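Local coordinates for protein CRISPR-associated endoribonuclease Cas6 1 (Methanocaldococcus jannaschii DSM 2661, PDB 5YI6) that probably cleaves CRISPR transcripts as an RNA-binding endoribonuclease, helping to generate the crRNAs that guide antiviral defence, at residues A[17-20]-A[21-25]. Numbering follows the deposited sequence.
Sequences TVIP and YNHQY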
ATOM      1  N   THR A  17      12.302  15.228  13.009  1.00 22.07           N
ATOM      2  CA  THR A  17      12.593  13.786  13.067  1.00 18.26           C
ATOM      3  C   THR A  17      12.917  13.241  11.680  1.00 16.43           C
ATOM      4  O   THR A  17      12.255  13.583  10.706  1.00 20.57           O
ATOM      5  CB  THR A  17      11.388  13.010  13.636  1.00 21.32           C
ATOM      6  OG1 THR A  17      11.149  13.421  14.988  1.00 23.17           O
ATOM      7  CG2 THR A  17      11.632  11.499  13.606  1.00 21.84           C
ATOM      8  N   VAL A  18      13.892  12.334  11.589  1.00 17.66           N
ATOM      9  CA  VAL A  18      14.219  11.687  10.313  1.00 21.46           C
ATOM     10  C   VAL A  18      13.467  10.363  10.218  1.00 21.70           C
ATOM     11  O   VAL A  18      13.520   9.550  11.145  1.00 21.57           O
ATOM     12  CB  VAL A  18      15.730  11.450  10.161  1.00 25.05           C
ATOM     13  CG1 VAL A  18      15.997  10.639   8.879  1.00 24.65           C
ATOM     14  CG2 VAL A  18      16.485  12.784  10.126  1.00 26.86           C
ATOM     15  N   ILE A  19      12.717  10.171   9.135  1.00 19.78           N
ATOM     16  CA  ILE A  19      12.095   8.887   8.830  1.00 19.08           C
ATOM     17  C   ILE A  19      13.046   8.141   7.890  1.00 17.13           C
ATOM     18  O   ILE A  19      13.215   8.574   6.738  1.00 19.35           O
ATOM     19  CB  ILE A  19      10.709   9.056   8.195  1.00 19.56           C
ATOM     20  CG1 ILE A  19       9.797   9.968   9.060  1.00 24.83           C
ATOM     21  CG2 ILE A  19      10.075   7.658   7.848  1.00 16.77           C
ATOM     22  CD1 ILE A  19       9.765   9.653  10.518  1.00 32.18           C
ATOM     23  N   PRO A  20      13.656   7.038   8.332  1.00 22.81           N
ATOM     24  CA  PRO A  20      14.657   6.343   7.504  1.00 25.02           C
ATOM     25  C   PRO A  20      14.103   5.930   6.150  1.00 21.12           C
ATOM     26  O   PRO A  20      12.914   5.639   6.001  1.00 19.34           O
ATOM     27  CB  PRO A  20      15.003   5.101   8.339  1.00 27.75           C
ATOM     28  CG  PRO A  20      14.625   5.440   9.724  1.00 29.39           C
ATOM     29  CD  PRO A  20      13.428   6.362   9.617  1.00 21.12           C
ATOM     30  N   TYR A  21      14.999   5.918   5.147  1.00 19.11           N
ATOM     31  CA  TYR A  21      14.641   5.433   3.818  1.00 21.80           C
ATOM     32  C   TYR A  21      14.136   3.998   3.867  1.00 24.06           C
ATOM     33  O   TYR A  21      13.297   3.616   3.050  1.00 27.48           O
ATOM     34  CB  TYR A  21      15.844   5.483   2.876  1.00 26.84           C
ATOM     35  CG  TYR A  21      16.236   6.898   2.543  1.00 23.30           C
ATOM     36  CD1 TYR A  21      15.310   7.757   1.951  1.00 26.20           C
ATOM     37  CD2 TYR A  21      17.519   7.367   2.807  1.00 21.91           C
ATOM     38  CE1 TYR A  21      15.642   9.071   1.651  1.00 26.98           C
ATOM     39  CE2 TYR A  21      17.865   8.686   2.505  1.00 26.43           C
ATOM     40  CZ  TYR A  21      16.915   9.522   1.929  1.00 30.49           C
ATOM     41  OH  TYR A  21      17.216  10.832   1.603  1.00 36.26           O
ATOM     42  N   ASN A  22      14.639   3.196   4.802  1.00 20.44           N
ATOM     43  CA  ASN A  22      14.245   1.797   4.844  1.00 27.78           C
ATOM     44  C   ASN A  22      13.066   1.559   5.776  1.00 21.40           C
ATOM     45  O   ASN A  22      12.871   0.430   6.238  1.00 19.55           O
ATOM     46  CB  ASN A  22      15.445   0.924   5.233  1.00 28.91           C
ATOM     47  CG  ASN A  22      15.857   1.091   6.692  1.00 30.61           C
ATOM     48  OD1 ASN A  22      15.374   1.972   7.397  1.00 27.81           O
ATOM     49  ND2 ASN A  22      16.757   0.230   7.148  1.00 37.90           N
ATOM     50  N   HIS A  23      12.241   2.591   6.032  1.00 14.98           N
ATOM     51  CA  HIS A  23      11.204   2.418   7.043  1.00 19.35           C
ATOM     52  C   HIS A  23      10.090   1.456   6.632  1.00 16.94           C
ATOM     53  O   HIS A  23       9.337   1.043   7.509  1.00 16.66           O
ATOM     54  CB  HIS A  23      10.545   3.759   7.415  1.00 14.36           C
ATOM     55  CG  HIS A  23       9.623   4.295   6.370  1.00 16.85           C
ATOM     56  ND1 HIS A  23      10.046   5.156   5.376  1.00 17.44           N
ATOM     57  CD2 HIS A  23       8.290   4.128   6.183  1.00 17.45           C
ATOM     58  CE1 HIS A  23       9.019   5.466   4.602  1.00 18.93           C
ATOM     59  NE2 HIS A  23       7.943   4.849   5.065  1.00 15.63           N
ATOM     60  N   GLN A  24       9.899   1.174   5.338  1.00 17.00           N
ATOM     61  CA  GLN A  24       8.678   0.448   4.949  1.00 17.43           C
ATOM     62  C   GLN A  24       8.563  -0.880   5.690  1.00 14.91           C
ATOM     63  O   GLN A  24       7.476  -1.266   6.124  1.00 16.45           O
ATOM     64  CB  GLN A  24       8.637   0.213   3.437  1.00 16.88           C
ATOM     65  CG  GLN A  24       7.222  -0.194   2.879  1.00 16.43           C
ATOM     66  CD  GLN A  24       6.820  -1.618   3.172  1.00 20.85           C
ATOM     67  OE1 GLN A  24       7.679  -2.521   3.283  1.00 19.92           O
ATOM     68  NE2 GLN A  24       5.493  -1.850   3.287  1.00 17.61           N
ATOM     69  N   TYR A  25       9.676  -1.607   5.820  1.00 18.18           N
ATOM     70  CA  TYR A  25       9.649  -2.913   6.489  1.00 17.86           C
ATOM     71  C   TYR A  25       9.135  -2.804   7.929  1.00 20.27           C
ATOM     72  O   TYR A  25       8.308  -3.631   8.393  1.00 17.30           O
ATOM     73  CB  TYR A  25      11.055  -3.493   6.436  1.00 21.41           C
ATOM     74  CG  TYR A  25      11.250  -4.789   7.177  1.00 24.89           C
ATOM     75  CD1 TYR A  25      10.797  -5.977   6.639  1.00 25.64           C
ATOM     76  CD2 TYR A  25      11.919  -4.820   8.398  1.00 29.61           C
ATOM     77  CE1 TYR A  25      10.989  -7.175   7.301  1.00 33.51           C
ATOM     78  CE2 TYR A  25      12.127  -6.017   9.064  1.00 33.92           C
ATOM     79  CZ  TYR A  25      11.648  -7.192   8.508  1.00 37.24           C
ATOM     80  OH  TYR A  25      11.841  -8.407   9.137  1.00 41.55           O
TER
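The carbonyl oxygen of Pro-20 is gripped twice by a single residue, His-23, once through its main chain and once through its imidazole. His-23 N lies 3.1 Å from Pro-20 O and donates from well above the carbonyl plane, the bent closing bond of a turn. His-23 ND1, 3.0 Å from Pro-20 O, meets the oxygen almost head-on, at a C=O...N angle of 173°, with the oxygen close to the plane of the ring. A chi1 of 74°, which sets CG between the backbone N and the carbonyl carbon, turns the ring back toward strand 17-20, bringing ND1 to Pro-20 O. Ile-19 CG2 rests on one ring face as a CH-pi contact, 3.5 Å from His-23 ND1 and displaced toward the rim. The motif is a type I beta turn, Pro-20 to His-23, carrying edge strand 17-20 into helix 23-35 within the N-terminal Cas6 region. At its corner Asn-22 OD1 packs 3.3 Å from Pro-20 CB. Farther out, the ring is also held at its other nitrogen, His-23 NE2 being hydrogen-bonded to the backbone N of Leu-60, so that the two bonds together restrain its rotation. Ile-19 also packs on Val-109 and Phe-111 of strand 109-118, while Tyr-21 OH is hydrogen-bonded to Arg-68 O.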